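Local coordinates for endo-1,4-beta-xylanase D (Paenibacillus polymyxa, PDB 1W0N), which probably binds xylan through its calcium-dependent family 36 carbohydrate-binding module, part of an enzyme that hydrolyses the beta-1,4 links of xylan, at residues A[64-69]-A[118-123]. Residues are numbered along the deposited sequence; the frame is centred on the assembly and turned at random.
Sequences ASSNAG and GTWDAY. With MG (magnesium ion), chain C.
The N67 side chain lies flat over one face of the W120 indole, amide and ring planes 11° apart, with CB 3.6 Å from the centroid of the five-membered ring as a CH-pi contact and CG displaced toward the rim. With CG anti to the backbone carbonyl carbon (chi1 -75°), the amide reaches over the benzo ring and ND2 donates, nearly in its own plane, to S66 OG at 2.8 Å. That hydroxyl also accepts from D121 N at 3.0 Å, so two N-H groups grip one oxygen. Shortened to an alanine here, the side chain would probably lose the amide stacked over the six-membered ring and leave S66 OG with D121 N but without the ND2 donor. The two segments are joined by the antiparallel pairing of strands 56-65 and 122-130 in the beta-sandwich of this carbohydrate-binding module: A64 and Y123 form a hydrogen-bonded pair, with Y123 N to A64 O almost straight at 174°, and beyond the strand S66 N donates to D121 O. S65 OG accepts from N67 N at 3.1 Å, an ST turn at the strand end. Across from S66, D121 OD1 binds magnesium at 2.0 Å, a site shared with Y40 O, while OD2 accepts from a magnesium-bound water.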
ATOM      1  N   ALA A  64       1.146  -5.267   7.751  1.00  3.87           N
ATOM      2  CA  ALA A  64       1.288  -6.564   8.401  1.00  3.92           C
ATOM      3  C   ALA A  64       0.546  -7.597   7.586  1.00  3.76           C
ATOM      4  O   ALA A  64      -0.296  -7.267   6.746  1.00  4.57           O
ATOM      5  CB  ALA A  64       0.738  -6.523   9.835  1.00  4.64           C
ATOM      6  N   SER A  65       0.852  -8.871   7.847  1.00  4.36           N
ATOM      7  CA  SER A  65       0.114  -9.978   7.277  1.00  4.23           C
ATOM      8  C   SER A  65      -0.971 -10.455   8.244  1.00  4.39           C
ATOM      9  O   SER A  65      -0.825 -10.349   9.467  1.00  5.12           O
ATOM     10  CB  SER A  65       1.094 -11.125   7.024  1.00  4.69           C
ATOM     11  OG  SER A  65       0.407 -12.238   6.473  1.00  5.01           O
ATOM     12  N   SER A  66      -2.018 -11.045   7.675  1.00  4.58           N
ATOM     13  CA  SER A  66      -3.026 -11.729   8.463  1.00  5.00           C
ATOM     14  C   SER A  66      -2.513 -13.002   9.125  1.00  5.68           C
ATOM     15  O   SER A  66      -3.159 -13.516  10.036  1.00  7.61           O
ATOM     16  CB  SER A  66      -4.234 -12.058   7.586  1.00  5.58           C
ATOM     17  OG  SER A  66      -3.874 -12.888   6.492  1.00  5.67           O
ATOM     18  N   ASN A  67      -1.367 -13.509   8.656  1.00  5.66           N
ATOM     19  CA  ASN A  67      -0.874 -14.799   9.109  1.00  6.78           C
ATOM     20  C   ASN A  67       0.630 -14.717   9.347  1.00  6.45           C
ATOM     21  O   ASN A  67       1.277 -13.699   9.101  1.00  6.36           O
ATOM     22  CB  ASN A  67      -1.232 -15.867   8.066  1.00  8.78           C
ATOM     23  CG  ASN A  67      -2.697 -16.249   8.106  1.00 11.19           C
ATOM     24  OD1 ASN A  67      -3.019 -17.427   8.448  1.00 16.75           O
ATOM     25  ND2 ASN A  67      -3.581 -15.393   7.734  1.00 10.50           N
ATOM     26  N   ALA A  68       1.194 -15.838   9.848  1.00  7.13           N
ATOM     27  CA  ALA A  68       2.626 -15.908  10.038  1.00  7.52           C
ATOM     28  C   ALA A  68       3.390 -15.731   8.729  1.00  7.10           C
ATOM     29  O   ALA A  68       4.535 -15.259   8.755  1.00  8.15           O
ATOM     30  CB  ALA A  68       2.977 -17.241  10.683  1.00  8.56           C
ATOM     31  N   GLY A  69       2.796 -16.144   7.618  1.00  6.77           N
ATOM     32  CA  GLY A  69       3.438 -16.058   6.336  1.00  6.66           C
ATOM     33  C   GLY A  69       3.251 -14.722   5.628  1.00  6.08           C
ATOM     34  O   GLY A  69       2.938 -13.694   6.242  1.00  6.19           O
ATOM     35  N   GLY A 118      -1.777 -16.319  -3.904  1.00 14.55           N
ATOM     36  CA  GLY A 118      -0.394 -16.528  -3.699  1.00 17.67           C
ATOM     37  C   GLY A 118      -0.148 -16.097  -2.341  1.00 19.25           C
ATOM     38  O   GLY A 118       0.786 -16.701  -1.759  1.00 25.21           O
ATOM     39  N   THR A 119      -0.928 -15.082  -1.730  1.00 17.12           N
ATOM     40  CA  THR A 119      -0.539 -14.679  -0.497  1.00 15.52           C
ATOM     41  C   THR A 119      -1.637 -14.510   0.519  1.00 11.41           C
ATOM     42  O   THR A 119      -2.810 -14.635   0.171  1.00 12.58           O
ATOM     43  CB  THR A 119       0.164 -13.374  -0.583  1.00 13.39           C
ATOM     44  OG1 THR A 119      -0.750 -12.288  -0.684  1.00 15.18           O
ATOM     45  CG2 THR A 119       1.133 -13.253  -1.725  1.00 16.14           C
ATOM     46  N   TRP A 120      -1.270 -14.275   1.758  1.00  8.84           N
ATOM     47  CA  TRP A 120      -2.198 -13.973   2.816  1.00  7.01           C
ATOM     48  C   TRP A 120      -2.746 -12.562   2.601  1.00  5.98           C
ATOM     49  O   TRP A 120      -2.529 -11.918   1.587  1.00  8.77           O
ATOM     50  CB  TRP A 120      -1.495 -14.166   4.156  1.00  7.15           C
ATOM     51  CG  TRP A 120      -1.147 -15.597   4.410  1.00  7.89           C
ATOM     52  CD1 TRP A 120       0.085 -16.144   4.427  1.00  9.76           C
ATOM     53  CD2 TRP A 120      -2.076 -16.657   4.652  1.00  8.99           C
ATOM     54  NE1 TRP A 120       0.000 -17.479   4.680  1.00 10.84           N
ATOM     55  CE2 TRP A 120      -1.322 -17.825   4.810  1.00 10.23           C
ATOM     56  CE3 TRP A 120      -3.473 -16.730   4.750  1.00 10.55           C
ATOM     57  CZ2 TRP A 120      -1.920 -19.079   5.079  1.00 12.31           C
ATOM     58  CZ3 TRP A 120      -4.050 -17.953   4.998  1.00 12.57           C
ATOM     59  CH2 TRP A 120      -3.273 -19.111   5.161  1.00 13.28           C
ATOM     60  N   ASP A 121      -3.517 -12.105   3.567  1.00  5.10           N
ATOM     61  CA  ASP A 121      -4.154 -10.807   3.468  1.00  4.43           C
ATOM     62  C   ASP A 121      -3.257  -9.752   4.072  1.00  4.37           C
ATOM     63  O   ASP A 121      -2.459 -10.033   4.969  1.00  5.27           O
ATOM     64  CB  ASP A 121      -5.512 -10.880   4.138  1.00  4.65           C
ATOM     65  CG  ASP A 121      -6.382 -11.928   3.479  1.00  5.01           C
ATOM     66  OD1 ASP A 121      -6.255 -12.048   2.233  1.00  5.50           O
ATOM     67  OD2 ASP A 121      -7.173 -12.617   4.167  1.00  5.78           O
ATOM     68  N   ALA A 122      -3.360  -8.537   3.526  1.00  4.37           N
ATOM     69  CA  ALA A 122      -2.509  -7.442   3.963  1.00  4.47           C
ATOM     70  C   ALA A 122      -3.298  -6.423   4.759  1.00  4.24           C
ATOM     71  O   ALA A 122      -4.382  -5.991   4.354  1.00  5.80           O
ATOM     72  CB  ALA A 122      -1.863  -6.743   2.787  1.00  5.48           C
ATOM     73  N   TYR A 123      -2.716  -6.010   5.863  1.00  4.27           N
ATOM     74  CA  TYR A 123      -3.189  -4.883   6.634  1.00  4.27           C
ATOM     75  C   TYR A 123      -2.266  -3.716   6.320  1.00  4.22           C
ATOM     76  O   TYR A 123      -1.034  -3.862   6.407  1.00  4.75           O
ATOM     77  CB  TYR A 123      -3.136  -5.233   8.113  1.00  4.68           C
ATOM     78  CG  TYR A 123      -3.885  -6.492   8.499  1.00  4.81           C
ATOM     79  CD1 TYR A 123      -5.162  -6.754   8.032  1.00  5.97           C
ATOM     80  CD2 TYR A 123      -3.324  -7.396   9.389  1.00  4.84           C
ATOM     81  CE1 TYR A 123      -5.861  -7.892   8.426  1.00  6.31           C
ATOM     82  CE2 TYR A 123      -4.017  -8.520   9.811  1.00  5.18           C
ATOM     83  CZ  TYR A 123      -5.288  -8.763   9.327  1.00  5.40           C
ATOM     84  OH  TYR A 123      -5.991  -9.866   9.743  1.00  6.59           O
TER
HETATM   85 MG    MG C1133      -6.958 -13.267   0.777  1.00  6.20          MG
HETATM   86  O   HOH W   1      -4.924 -11.369  11.503  1.00 10.55           O
HETATM   87  O   HOH W   2      -5.193 -13.016  -0.253  1.00  8.32           O
HETATM   88  O   HOH W   3      -8.569 -13.576   2.057  1.00  6.66           O
HETATM   89  O   HOH W   4      -7.782 -14.497  -0.647  1.00  9.32           O
HETATM   90  O   HOH W   5      -6.019 -14.956   1.618  1.00  8.53           O